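Side-chain contacts in recombination protein RecR (Deinococcus radiodurans, PDB 1VDD), which binds DNA and a zinc ion and may act with RecF and RecO in a RecBC-independent recombinational pathway of DNA repair: residues 60-65 and 69-74; 80-85 and 125-130; 105-110 and 148-153; 137-142 and 152-157. One frame throughout, in Å; residues are numbered along the deposited sequence.

Contact 1. Residues 60-65 and 69-74; sequences CFNITD and CDVCAD. With ZN (zinc ion), chain E.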
loop_
_atom_site.group_PDB
_atom_site.type_symbol
_atom_site.label_atom_id
_atom_site.label_comp_id
_atom_site.label_asym_id
_atom_site.label_seq_id
_atom_site.Cartn_x
_atom_site.Cartn_y
_atom_site.Cartn_z
ATOM N N CYS A 60 25.956 -4.401 29.461
ATOM C CA CYS A 60 24.639 -4.460 28.852
ATOM C C CYS A 60 25.130 -4.962 27.512
ATOM O O CYS A 60 26.334 -4.935 27.273
ATOM C CB CYS A 60 24.050 -3.063 28.691
ATOM S SG CYS A 60 25.103 -1.931 27.745
ATOM N N PHE A 61 24.260 -5.418 26.630
ATOM C CA PHE A 61 24.782 -5.887 25.359
ATOM C C PHE A 61 24.414 -4.981 24.193
ATOM O O PHE A 61 24.038 -5.429 23.107
ATOM C CB PHE A 61 24.353 -7.336 25.149
ATOM C CG PHE A 61 25.032 -8.280 26.100
ATOM C CD1 PHE A 61 24.780 -8.201 27.472
ATOM C CD2 PHE A 61 26.003 -9.167 25.650
ATOM C CE1 PHE A 61 25.490 -8.983 28.375
ATOM C CE2 PHE A 61 26.721 -9.959 26.547
ATOM C CZ PHE A 61 26.467 -9.864 27.914
ATOM N N ASN A 62 24.534 -3.683 24.451
ATOM C CA ASN A 62 24.260 -2.656 23.459
ATOM C C ASN A 62 25.479 -2.609 22.540
ATOM O O ASN A 62 26.604 -2.799 22.992
ATOM C CB ASN A 62 24.056 -1.313 24.158
ATOM C CG ASN A 62 23.567 -0.243 23.221
ATOM O OD1 ASN A 62 22.650 -0.468 22.430
ATOM N ND2 ASN A 62 24.167 0.937 23.306
ATOM N N ILE A 63 25.271 -2.363 21.255
ATOM C CA ILE A 63 26.382 -2.344 20.313
ATOM C C ILE A 63 27.384 -1.199 20.467
ATOM O O ILE A 63 26.999 -0.036 20.632
ATOM C CB ILE A 63 25.847 -2.371 18.853
ATOM C CG1 ILE A 63 25.258 -3.751 18.558
ATOM C CG2 ILE A 63 26.960 -2.064 17.853
ATOM C CD1 ILE A 63 24.747 -3.912 17.149
ATOM N N THR A 64 28.674 -1.544 20.432
ATOM C CA THR A 64 29.750 -0.547 20.513
ATOM C C THR A 64 31.047 -1.061 19.922
ATOM O O THR A 64 31.090 -2.137 19.332
ATOM C CB THR A 64 30.084 -0.082 21.964
ATOM O OG1 THR A 64 30.279 -1.222 22.803
ATOM C CG2 THR A 64 28.985 0.814 22.516
ATOM N N ASP A 65 32.099 -0.271 20.109
ATOM C CA ASP A 65 33.434 -0.583 19.616
ATOM C C ASP A 65 34.478 -0.409 20.734
ATOM O O ASP A 65 35.684 -0.395 20.468
ATOM C CB ASP A 65 33.769 0.352 18.450
ATOM C CG ASP A 65 33.706 1.823 18.848
ATOM O OD1 ASP A 65 33.889 2.696 17.974
ATOM O OD2 ASP A 65 33.476 2.109 20.042
ATOM N N CYS A 69 29.880 0.162 26.566
ATOM C CA CYS A 69 29.079 0.955 25.642
ATOM C C CYS A 69 29.091 2.418 26.104
ATOM O O CYS A 69 29.345 2.696 27.275
ATOM C CB CYS A 69 27.640 0.432 25.611
ATOM S SG CYS A 69 26.685 0.792 27.102
ATOM N N ASP A 70 28.820 3.352 25.196
ATOM C CA ASP A 70 28.797 4.774 25.562
ATOM C C ASP A 70 27.809 5.056 26.694
ATOM O O ASP A 70 27.988 5.993 27.469
ATOM C CB ASP A 70 28.429 5.646 24.358
ATOM C CG ASP A 70 28.453 7.137 24.687
ATOM O OD1 ASP A 70 29.524 7.651 25.089
ATOM O OD2 ASP A 70 27.398 7.795 24.545
ATOM N N VAL A 71 26.755 4.254 26.775
ATOM C CA VAL A 71 25.757 4.421 27.820
ATOM C C VAL A 71 26.351 4.008 29.154
ATOM O O VAL A 71 26.208 4.710 30.154
ATOM C CB VAL A 71 24.525 3.554 27.548
ATOM C CG1 VAL A 71 23.599 3.572 28.754
ATOM C CG2 VAL A 71 23.818 4.052 26.302
ATOM N N CYS A 72 27.015 2.856 29.162
ATOM C CA CYS A 72 27.635 2.349 30.375
ATOM C C CYS A 72 28.701 3.343 30.846
ATOM O O CYS A 72 28.746 3.706 32.022
ATOM C CB CYS A 72 28.250 0.952 30.125
ATOM S SG CYS A 72 27.055 -0.450 29.936
ATOM N N ALA A 73 29.537 3.804 29.922
ATOM C CA ALA A 73 30.599 4.752 30.251
ATOM C C ALA A 73 30.062 6.059 30.820
ATOM O O ALA A 73 30.357 6.418 31.962
ATOM C CB ALA A 73 31.441 5.040 29.019
ATOM N N ASP A 74 29.289 6.772 30.006
ATOM C CA ASP A 74 28.694 8.046 30.391
ATOM C C ASP A 74 28.329 8.075 31.883
ATOM O O ASP A 74 27.547 7.246 32.368
ATOM C CB ASP A 74 27.451 8.300 29.548
ATOM C CG ASP A 74 27.022 9.743 29.568
ATOM O OD1 ASP A 74 27.051 10.362 30.655
ATOM O OD2 ASP A 74 26.645 10.252 28.494
HETATM ZN ZN ZN E . 26.809 -1.077 27.884
#
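Cys60 (chi1 56°) and Cys69 (chi1 72°) both carry SG between the backbone N and the carbonyl carbon, while Cys72 sets its sulfur beside the backbone N, and these three rotations bring the thiolates to a single zinc ion. The metal lies 1.9 Å from Cys60 SG, 2.0 Å from Cys69 SG and 2.2 Å from Cys72 SG; Cys57 supplies the fourth sulfur, completing a C4-type zinc finger with two CxxC pairs. Across the site Cys60 SG stands 3.2 Å from Cys69 SG, far too long for a disulfide, so the metal itself joins the segments.

Cys69 has a second role as N-cap of helix 70-73. Its SG accepts Cys72 N at 2.9 Å with an N-H...S angle of 155°, which fixes the sulfur at the helix start next to the metal. Beside the site, Asn62 ND2 lies 4.2 Å from Cys69 CB and 4.3 Å from Val71 CG2, a loose packing with no hydrogen bond across the segments. Thr64, whose backbone pairs with His55 in the small antiparallel hairpin, has its CG2 methyl by Cys69, but modelled too close for the spacing to be trusted.

Four thiolates would leave the zinc centre with a net negative charge. The N-H...S bond, and Arg130 lying on Cys60, would be expected to temper the charge on the sulfurs.

Contact 2. Residues 80-85 and 125-130; sequences RTICVV and KPLLPR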
loop_
_atom_site.group_PDB
_atom_site.type_symbol
_atom_site.label_atom_id
_atom_site.label_comp_id
_atom_site.label_asym_id
_atom_site.label_seq_id
_atom_site.Cartn_x
_atom_site.Cartn_y
_atom_site.Cartn_z
ATOM N N ARG A 80 20.740 4.275 38.180
ATOM C CA ARG A 80 19.821 3.460 38.940
ATOM C C ARG A 80 18.651 2.842 38.207
ATOM O O ARG A 80 17.876 2.100 38.818
ATOM C CB ARG A 80 19.329 4.225 40.178
ATOM C CG ARG A 80 18.457 5.433 39.903
ATOM C CD ARG A 80 17.880 5.984 41.197
ATOM N NE ARG A 80 16.555 6.569 40.988
ATOM C CZ ARG A 80 16.315 7.649 40.246
ATOM N NH1 ARG A 80 17.317 8.274 39.642
ATOM N NH2 ARG A 80 15.069 8.098 40.104
ATOM N N THR A 81 18.516 3.108 36.910
ATOM C CA THR A 81 17.414 2.503 36.163
ATOM C C THR A 81 17.913 1.716 34.949
ATOM O O THR A 81 18.742 2.202 34.175
ATOM C CB THR A 81 16.347 3.562 35.691
ATOM O OG1 THR A 81 16.886 4.385 34.649
ATOM C CG2 THR A 81 15.927 4.459 36.841
ATOM N N ILE A 82 17.427 0.484 34.806
ATOM C CA ILE A 82 17.808 -0.357 33.675
ATOM C C ILE A 82 16.578 -0.663 32.839
ATOM O O ILE A 82 15.568 -1.176 33.338
ATOM C CB ILE A 82 18.446 -1.695 34.117
ATOM C CG1 ILE A 82 19.772 -1.446 34.822
ATOM C CG2 ILE A 82 18.686 -2.585 32.902
ATOM C CD1 ILE A 82 20.459 -2.734 35.225
ATOM N N CYS A 83 16.683 -0.337 31.560
ATOM C CA CYS A 83 15.607 -0.532 30.603
ATOM C C CYS A 83 15.910 -1.753 29.758
ATOM O O CYS A 83 16.739 -1.706 28.861
ATOM C CB CYS A 83 15.500 0.711 29.715
ATOM S SG CYS A 83 14.011 0.837 28.741
ATOM N N VAL A 84 15.249 -2.861 30.050
ATOM C CA VAL A 84 15.487 -4.076 29.290
ATOM C C VAL A 84 14.802 -3.978 27.935
ATOM O O VAL A 84 13.635 -3.599 27.837
ATOM C CB VAL A 84 14.969 -5.304 30.025
ATOM C CG1 VAL A 84 15.404 -6.563 29.289
ATOM C CG2 VAL A 84 15.477 -5.294 31.436
ATOM N N VAL A 85 15.536 -4.331 26.890
ATOM C CA VAL A 85 15.018 -4.250 25.541
ATOM C C VAL A 85 15.365 -5.474 24.706
ATOM O O VAL A 85 16.319 -6.187 25.005
ATOM C CB VAL A 85 15.574 -3.006 24.869
ATOM C CG1 VAL A 85 15.451 -3.128 23.406
ATOM C CG2 VAL A 85 14.834 -1.780 25.361
ATOM N N LYS A 125 20.940 -13.750 31.607
ATOM C CA LYS A 125 21.828 -13.971 32.745
ATOM C C LYS A 125 22.603 -12.713 33.165
ATOM O O LYS A 125 22.468 -12.250 34.290
ATOM C CB LYS A 125 22.831 -15.092 32.448
ATOM C CG LYS A 125 23.715 -15.453 33.651
ATOM C CD LYS A 125 25.132 -15.891 33.254
ATOM C CE LYS A 125 26.008 -14.716 32.781
ATOM N NZ LYS A 125 26.284 -13.675 33.829
ATOM N N PRO A 126 23.420 -12.141 32.265
ATOM C CA PRO A 126 24.195 -10.943 32.605
ATOM C C PRO A 126 23.408 -9.747 33.132
ATOM O O PRO A 126 23.997 -8.719 33.471
ATOM C CB PRO A 126 24.933 -10.629 31.306
ATOM C CG PRO A 126 24.025 -11.172 30.255
ATOM C CD PRO A 126 23.599 -12.484 30.844
ATOM N N LEU A 127 22.086 -9.880 33.202
ATOM C CA LEU A 127 21.244 -8.804 33.701
ATOM C C LEU A 127 21.097 -8.904 35.218
ATOM O O LEU A 127 21.251 -7.906 35.933
ATOM C CB LEU A 127 19.862 -8.861 33.040
ATOM C CG LEU A 127 18.887 -7.689 33.266
ATOM C CD1 LEU A 127 18.237 -7.790 34.619
ATOM C CD2 LEU A 127 19.627 -6.370 33.141
ATOM N N LEU A 128 20.797 -10.111 35.696
ATOM C CA LEU A 128 20.616 -10.370 37.125
ATOM C C LEU A 128 21.642 -9.651 38.003
ATOM O O LEU A 128 21.279 -8.832 38.847
ATOM C CB LEU A 128 20.680 -11.875 37.413
ATOM C CG LEU A 128 19.686 -12.785 36.695
ATOM C CD1 LEU A 128 19.795 -14.161 37.306
ATOM C CD2 LEU A 128 18.254 -12.263 36.838
ATOM N N PRO A 129 22.940 -9.938 37.809
ATOM C CA PRO A 129 23.942 -9.269 38.636
ATOM C C PRO A 129 23.893 -7.744 38.576
ATOM O O PRO A 129 24.320 -7.076 39.512
ATOM C CB PRO A 129 25.256 -9.847 38.118
ATOM C CG PRO A 129 24.955 -10.133 36.687
ATOM C CD PRO A 129 23.585 -10.749 36.762
ATOM N N ARG A 130 23.374 -7.185 37.492
ATOM C CA ARG A 130 23.294 -5.724 37.378
ATOM C C ARG A 130 22.157 -5.139 38.200
ATOM O O ARG A 130 22.159 -3.948 38.509
ATOM C CB ARG A 130 23.095 -5.296 35.921
ATOM C CG ARG A 130 24.292 -5.521 35.027
ATOM C CD ARG A 130 23.991 -5.031 33.642
ATOM N NE ARG A 130 23.774 -3.588 33.601
ATOM C CZ ARG A 130 23.213 -2.962 32.571
ATOM N NH1 ARG A 130 22.816 -3.664 31.515
ATOM N NH2 ARG A 130 23.055 -1.643 32.587
#
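Ile82 lays its CD1 methyl over one face of the Arg130 guanidinium, offset toward the rim and 3.6 Å above the plane. The same methyl sits 3.7 Å from Arg130 CB and 3.8 Å from Arg130 NE, so it touches both the root and the flat end of one side chain. A bend at chi3 (64°) turns the guanidinium so that the methyl can reach both.

Ile82 spends its other branch elsewhere. Its CG2, anti to the backbone N, lies 3.9 Å from Leu127 CD2, and the two side chains run past each other in opposite directions. Arg130 N bonds to Leu127 O at 2.7 Å in the turn that carries both residues, and both side chains start out toward the strand.

No hydrogen bond crosses the contact, and the charged end of Arg130 finds its polar partners beyond it: NH1 bonds to Tyr104 O and weakly to His105 ND1, both on strand 103-106. Leu127 continues the packing to Leu158 of helix 145-158. A loop segment thus closes over strand 81-85, an inner strand of the four-stranded parallel sheet with order 2-1-3-4 that forms the core of the Toprim domain.

Contact 3. Residues 105-110 and 148-153; sequences HVLHGV and DATALY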
loop_
_atom_site.group_PDB
_atom_site.type_symbol
_atom_site.label_atom_id
_atom_site.label_comp_id
_atom_site.label_asym_id
_atom_site.label_seq_id
_atom_site.Cartn_x
_atom_site.Cartn_y
_atom_site.Cartn_z
ATOM N N HIS A 105 19.655 -2.578 28.672
ATOM C CA HIS A 105 20.099 -3.968 28.688
ATOM C C HIS A 105 19.462 -4.629 27.465
ATOM O O HIS A 105 18.261 -4.496 27.237
ATOM C CB HIS A 105 19.681 -4.729 29.944
ATOM C CG HIS A 105 20.308 -6.086 30.032
ATOM N ND1 HIS A 105 21.628 -6.272 30.392
ATOM C CD2 HIS A 105 19.830 -7.314 29.720
ATOM C CE1 HIS A 105 21.934 -7.553 30.295
ATOM N NE2 HIS A 105 20.862 -8.208 29.889
ATOM N N VAL A 106 20.262 -5.339 26.679
ATOM C CA VAL A 106 19.742 -5.945 25.469
ATOM C C VAL A 106 19.710 -7.475 25.388
ATOM O O VAL A 106 20.738 -8.133 25.215
ATOM C CB VAL A 106 20.518 -5.414 24.246
ATOM C CG1 VAL A 106 19.914 -5.960 22.980
ATOM C CG2 VAL A 106 20.517 -3.885 24.241
ATOM N N LEU A 107 18.519 -8.041 25.531
ATOM C CA LEU A 107 18.351 -9.474 25.387
ATOM C C LEU A 107 18.436 -9.473 23.879
ATOM O O LEU A 107 17.709 -8.719 23.245
ATOM C CB LEU A 107 16.938 -9.887 25.783
ATOM C CG LEU A 107 16.336 -9.178 26.991
ATOM C CD1 LEU A 107 14.908 -9.622 27.144
ATOM C CD2 LEU A 107 17.150 -9.485 28.246
ATOM N N HIS A 108 19.297 -10.262 23.266
ATOM C CA HIS A 108 19.321 -10.159 21.822
ATOM C C HIS A 108 18.213 -10.945 21.155
ATOM O O HIS A 108 18.444 -11.747 20.264
ATOM C CB HIS A 108 20.702 -10.526 21.277
ATOM C CG HIS A 108 21.628 -9.351 21.165
ATOM N ND1 HIS A 108 21.932 -8.538 22.236
ATOM C CD2 HIS A 108 22.276 -8.824 20.098
ATOM C CE1 HIS A 108 22.725 -7.560 21.833
ATOM N NE2 HIS A 108 22.947 -7.710 20.540
ATOM N N GLY A 109 16.986 -10.685 21.600
ATOM C CA GLY A 109 15.829 -11.353 21.036
ATOM C C GLY A 109 14.637 -11.406 21.970
ATOM O O GLY A 109 14.527 -10.644 22.926
ATOM N N VAL A 110 13.733 -12.329 21.688
ATOM C CA VAL A 110 12.539 -12.488 22.497
ATOM C C VAL A 110 12.362 -13.959 22.768
ATOM O O VAL A 110 12.720 -14.783 21.944
ATOM C CB VAL A 110 11.289 -12.038 21.745
ATOM C CG1 VAL A 110 10.221 -11.622 22.732
ATOM C CG2 VAL A 110 11.633 -10.924 20.778
ATOM N N ASP A 148 5.418 -9.857 25.419
ATOM C CA ASP A 148 4.586 -9.958 26.605
ATOM C C ASP A 148 5.097 -11.104 27.470
ATOM O O ASP A 148 5.212 -10.980 28.689
ATOM C CB ASP A 148 3.135 -10.211 26.199
ATOM C CG ASP A 148 2.143 -9.644 27.196
ATOM O OD1 ASP A 148 0.918 -9.802 26.990
ATOM O OD2 ASP A 148 2.595 -9.031 28.184
ATOM N N ALA A 149 5.413 -12.220 26.826
ATOM C CA ALA A 149 5.913 -13.385 27.534
ATOM C C ALA A 149 7.316 -13.169 28.108
ATOM O O ALA A 149 7.578 -13.511 29.266
ATOM C CB ALA A 149 5.910 -14.577 26.610
ATOM N N THR A 150 8.218 -12.599 27.310
ATOM C CA THR A 150 9.590 -12.361 27.778
ATOM C C THR A 150 9.563 -11.530 29.049
ATOM O O THR A 150 10.201 -11.875 30.040
ATOM C CB THR A 150 10.443 -11.597 26.740
ATOM O OG1 THR A 150 10.232 -12.147 25.439
ATOM C CG2 THR A 150 11.923 -11.714 27.089
ATOM N N ALA A 151 8.805 -10.437 29.001
ATOM C CA ALA A 151 8.667 -9.510 30.113
ATOM C C ALA A 151 8.191 -10.176 31.391
ATOM O O ALA A 151 8.787 -9.995 32.459
ATOM C CB ALA A 151 7.716 -8.389 29.734
ATOM N N LEU A 152 7.108 -10.937 31.297
ATOM C CA LEU A 152 6.598 -11.611 32.483
ATOM C C LEU A 152 7.649 -12.585 33.003
ATOM O O LEU A 152 7.776 -12.787 34.204
ATOM C CB LEU A 152 5.281 -12.325 32.175
ATOM C CG LEU A 152 4.099 -11.413 31.802
ATOM C CD1 LEU A 152 2.801 -12.219 31.888
ATOM C CD2 LEU A 152 4.017 -10.211 32.745
ATOM N N TYR A 153 8.421 -13.174 32.102
ATOM C CA TYR A 153 9.464 -14.084 32.549
ATOM C C TYR A 153 10.492 -13.268 33.312
ATOM O O TYR A 153 10.940 -13.663 34.391
ATOM C CB TYR A 153 10.164 -14.765 31.375
ATOM C CG TYR A 153 11.343 -15.594 31.826
ATOM C CD1 TYR A 153 11.161 -16.853 32.405
ATOM C CD2 TYR A 153 12.638 -15.095 31.734
ATOM C CE1 TYR A 153 12.235 -17.586 32.878
ATOM C CE2 TYR A 153 13.721 -15.820 32.206
ATOM C CZ TYR A 153 13.513 -17.061 32.777
ATOM O OH TYR A 153 14.591 -17.772 33.245
#
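In the Toprim domain, helix 145-158 packs against the loop that leaves strand 103-106, and Thr150 is the helix residue that meets both Leu107 and Val110 of that loop. Leu107 and Thr150 reach toward each other tip to tip, with Leu107 CD1 3.6 Å from Thr150 CG2. Val110 instead crosses Thr150 at about a right angle; its CG1 is modelled so near Thr150 OG1 that the exact spacing is doubtful, although the CA atoms of Val110 and Thr150, 6.0 Å apart, confirm how near the backbones come.

The threonine torsion divides its two ends. With chi1 at -44°, OG1 stands beside the backbone N and bonds to Glu146 O one turn back and to Leu111 N of the loop, while CG2, anti to the backbone N, is given to the leucine. The hydroxyl is thereby satisfied within a largely buried contact.

The loop has its own brace. His108, at the centre of an inverse gamma turn, sends ND1 to Val106 O at 3.2 Å, an N-H...O angle of 159° with the donor well above the carbonyl plane. Leu107 also touches Val84 of strand 81-85 and Leu154 of the same helix 145-158. A helix packed by the loop that follows a parallel strand is in keeping with the layered alpha/beta fold of Toprim domains.

Contact 4. Residues 137-142 and 152-157; sequences VILATG and LYLQRL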
loop_
_atom_site.group_PDB
_atom_site.type_symbol
_atom_site.label_atom_id
_atom_site.label_comp_id
_atom_site.label_asym_id
_atom_site.label_seq_id
_atom_site.Cartn_x
_atom_site.Cartn_y
_atom_site.Cartn_z
ATOM N N VAL A 137 13.733 -1.620 37.175
ATOM C CA VAL A 137 13.933 -2.344 35.937
ATOM C C VAL A 137 12.704 -2.132 35.078
ATOM O O VAL A 137 11.630 -2.671 35.350
ATOM C CB VAL A 137 14.161 -3.844 36.172
ATOM C CG1 VAL A 137 14.242 -4.565 34.831
ATOM C CG2 VAL A 137 15.451 -4.047 36.945
ATOM N N ILE A 138 12.869 -1.310 34.053
ATOM C CA ILE A 138 11.777 -1.020 33.141
ATOM C C ILE A 138 11.808 -2.097 32.083
ATOM O O ILE A 138 12.840 -2.317 31.448
ATOM C CB ILE A 138 11.970 0.336 32.453
ATOM C CG1 ILE A 138 12.005 1.454 33.500
ATOM C CG2 ILE A 138 10.870 0.555 31.450
ATOM C CD1 ILE A 138 12.449 2.799 32.959
ATOM N N LEU A 139 10.686 -2.782 31.904
ATOM C CA LEU A 139 10.620 -3.829 30.902
ATOM C C LEU A 139 10.058 -3.233 29.627
ATOM O O LEU A 139 8.871 -2.907 29.538
ATOM C CB LEU A 139 9.753 -4.980 31.402
ATOM C CG LEU A 139 10.255 -5.493 32.751
ATOM C CD1 LEU A 139 9.362 -6.629 33.225
ATOM C CD2 LEU A 139 11.712 -5.930 32.627
ATOM N N ALA A 140 10.931 -3.089 28.639
ATOM C CA ALA A 140 10.542 -2.497 27.374
ATOM C C ALA A 140 10.619 -3.462 26.212
ATOM O O ALA A 140 11.032 -3.084 25.115
ATOM C CB ALA A 140 11.388 -1.281 27.092
ATOM N N THR A 141 10.227 -4.709 26.450
ATOM C CA THR A 141 10.214 -5.685 25.381
ATOM C C THR A 141 8.959 -5.397 24.569
ATOM O O THR A 141 8.095 -4.634 25.003
ATOM C CB THR A 141 10.149 -7.118 25.907
ATOM O OG1 THR A 141 8.898 -7.334 26.545
ATOM C CG2 THR A 141 11.263 -7.371 26.895
ATOM N N GLY A 142 8.876 -5.999 23.389
ATOM C CA GLY A 142 7.735 -5.792 22.514
ATOM C C GLY A 142 6.377 -6.002 23.159
ATOM O O GLY A 142 6.250 -6.075 24.368
ATOM N N LEU A 152 7.108 -10.937 31.297
ATOM C CA LEU A 152 6.598 -11.611 32.483
ATOM C C LEU A 152 7.649 -12.585 33.003
ATOM O O LEU A 152 7.776 -12.787 34.204
ATOM C CB LEU A 152 5.281 -12.325 32.175
ATOM C CG LEU A 152 4.099 -11.413 31.802
ATOM C CD1 LEU A 152 2.801 -12.219 31.888
ATOM C CD2 LEU A 152 4.017 -10.211 32.745
ATOM N N TYR A 153 8.421 -13.174 32.102
ATOM C CA TYR A 153 9.464 -14.084 32.549
ATOM C C TYR A 153 10.492 -13.268 33.312
ATOM O O TYR A 153 10.940 -13.663 34.391
ATOM C CB TYR A 153 10.164 -14.765 31.375
ATOM C CG TYR A 153 11.343 -15.594 31.826
ATOM C CD1 TYR A 153 11.161 -16.853 32.405
ATOM C CD2 TYR A 153 12.638 -15.095 31.734
ATOM C CE1 TYR A 153 12.235 -17.586 32.878
ATOM C CE2 TYR A 153 13.721 -15.820 32.206
ATOM C CZ TYR A 153 13.513 -17.061 32.777
ATOM O OH TYR A 153 14.591 -17.772 33.245
ATOM N N LEU A 154 10.864 -12.126 32.737
ATOM C CA LEU A 154 11.856 -11.245 33.348
ATOM C C LEU A 154 11.377 -10.746 34.702
ATOM O O LEU A 154 12.153 -10.691 35.663
ATOM C CB LEU A 154 12.170 -10.071 32.414
ATOM C CG LEU A 154 12.911 -10.463 31.129
ATOM C CD1 LEU A 154 13.072 -9.250 30.229
ATOM C CD2 LEU A 154 14.271 -11.054 31.481
ATOM N N GLN A 155 10.098 -10.386 34.775
ATOM C CA GLN A 155 9.505 -9.926 36.025
ATOM C C GLN A 155 9.722 -10.996 37.104
ATOM O O GLN A 155 10.260 -10.708 38.177
ATOM C CB GLN A 155 8.004 -9.677 35.834
ATOM C CG GLN A 155 7.271 -9.253 37.101
ATOM C CD GLN A 155 5.766 -9.108 36.900
ATOM O OE1 GLN A 155 5.012 -8.973 37.866
ATOM N NE2 GLN A 155 5.326 -9.132 35.641
ATOM N N ARG A 156 9.299 -12.226 36.802
ATOM C CA ARG A 156 9.444 -13.353 37.721
ATOM C C ARG A 156 10.885 -13.436 38.199
ATOM O O ARG A 156 11.158 -13.408 39.401
ATOM C CB ARG A 156 9.084 -14.673 37.025
ATOM C CG ARG A 156 7.617 -14.837 36.624
ATOM C CD ARG A 156 6.735 -15.205 37.810
ATOM N NE ARG A 156 5.303 -15.152 37.493
ATOM C CZ ARG A 156 4.685 -15.945 36.618
ATOM N NH1 ARG A 156 5.369 -16.872 35.953
ATOM N NH2 ARG A 156 3.377 -15.808 36.404
ATOM N N LEU A 157 11.803 -13.523 37.242
ATOM C CA LEU A 157 13.222 -13.643 37.541
ATOM C C LEU A 157 13.790 -12.540 38.403
ATOM O O LEU A 157 14.434 -12.808 39.410
ATOM C CB LEU A 157 14.037 -13.729 36.248
ATOM C CG LEU A 157 14.720 -15.076 35.991
ATOM C CD1 LEU A 157 15.586 -15.010 34.742
ATOM C CD2 LEU A 157 15.570 -15.439 37.189
#
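Leu139 and Leu154 cross obliquely where strand 136-139 meets helix 145-158, the first two members of a beta-alpha-beta unit that strand 164-167 completes. Their CA atoms are 7.9 Å apart, and both side chains start out toward the facing segment. With CG beside the backbone N (chi1 -55°), Leu139 spreads two methyls over the helix. CD2 comes to 4.2 Å from Leu154 CB, while CD1 approaches the next residue, 4.1 Å from Gln155 N and 4.2 Å from Gln155 CB. The strand leucine therefore spans two consecutive helix residues and meets them near the backbone, whereas Leu154 sends CD1 to Thr141.

None of these approaches is tight and no hydrogen bond crosses the segments, so the contact is easy van der Waals packing. Leu154 also touches Val84 and Leu107, which places it in the core between helix and sheet, while Gln155 packs on Val196 of the third subunit. Arg167 of neighbouring strand 164-167 bonds through NH1 to Leu139 O and Thr141 O. Thr141 itself is split: OG1 bonds to Gly147 O, and its CG2 methyl rests 4.2 Å from Leu154 CD1.

Overall arrangement
Contact 1 differs from the rest in kind: metal bonds and a sulfur-capped helix hold the small zinc finger, which is only partly buried and is packed by the second subunit. Contacts 2, 3 and 4 are buried and carried by side-chain packing in the Toprim domain. Contacts 3 and 4 share helix 145-158 and lie closest, their centres about 6 Å apart, with Leu107 CD1 3.6 Å from Leu154 CD1. Contact 2 joins them through the sheet, since strand 81-85 lies between strands 103-106 and 136-139. Arg130 and Pro126 carry contact 2 onto Cys60 and Phe61, whereas contacts 1 and 4 do not touch.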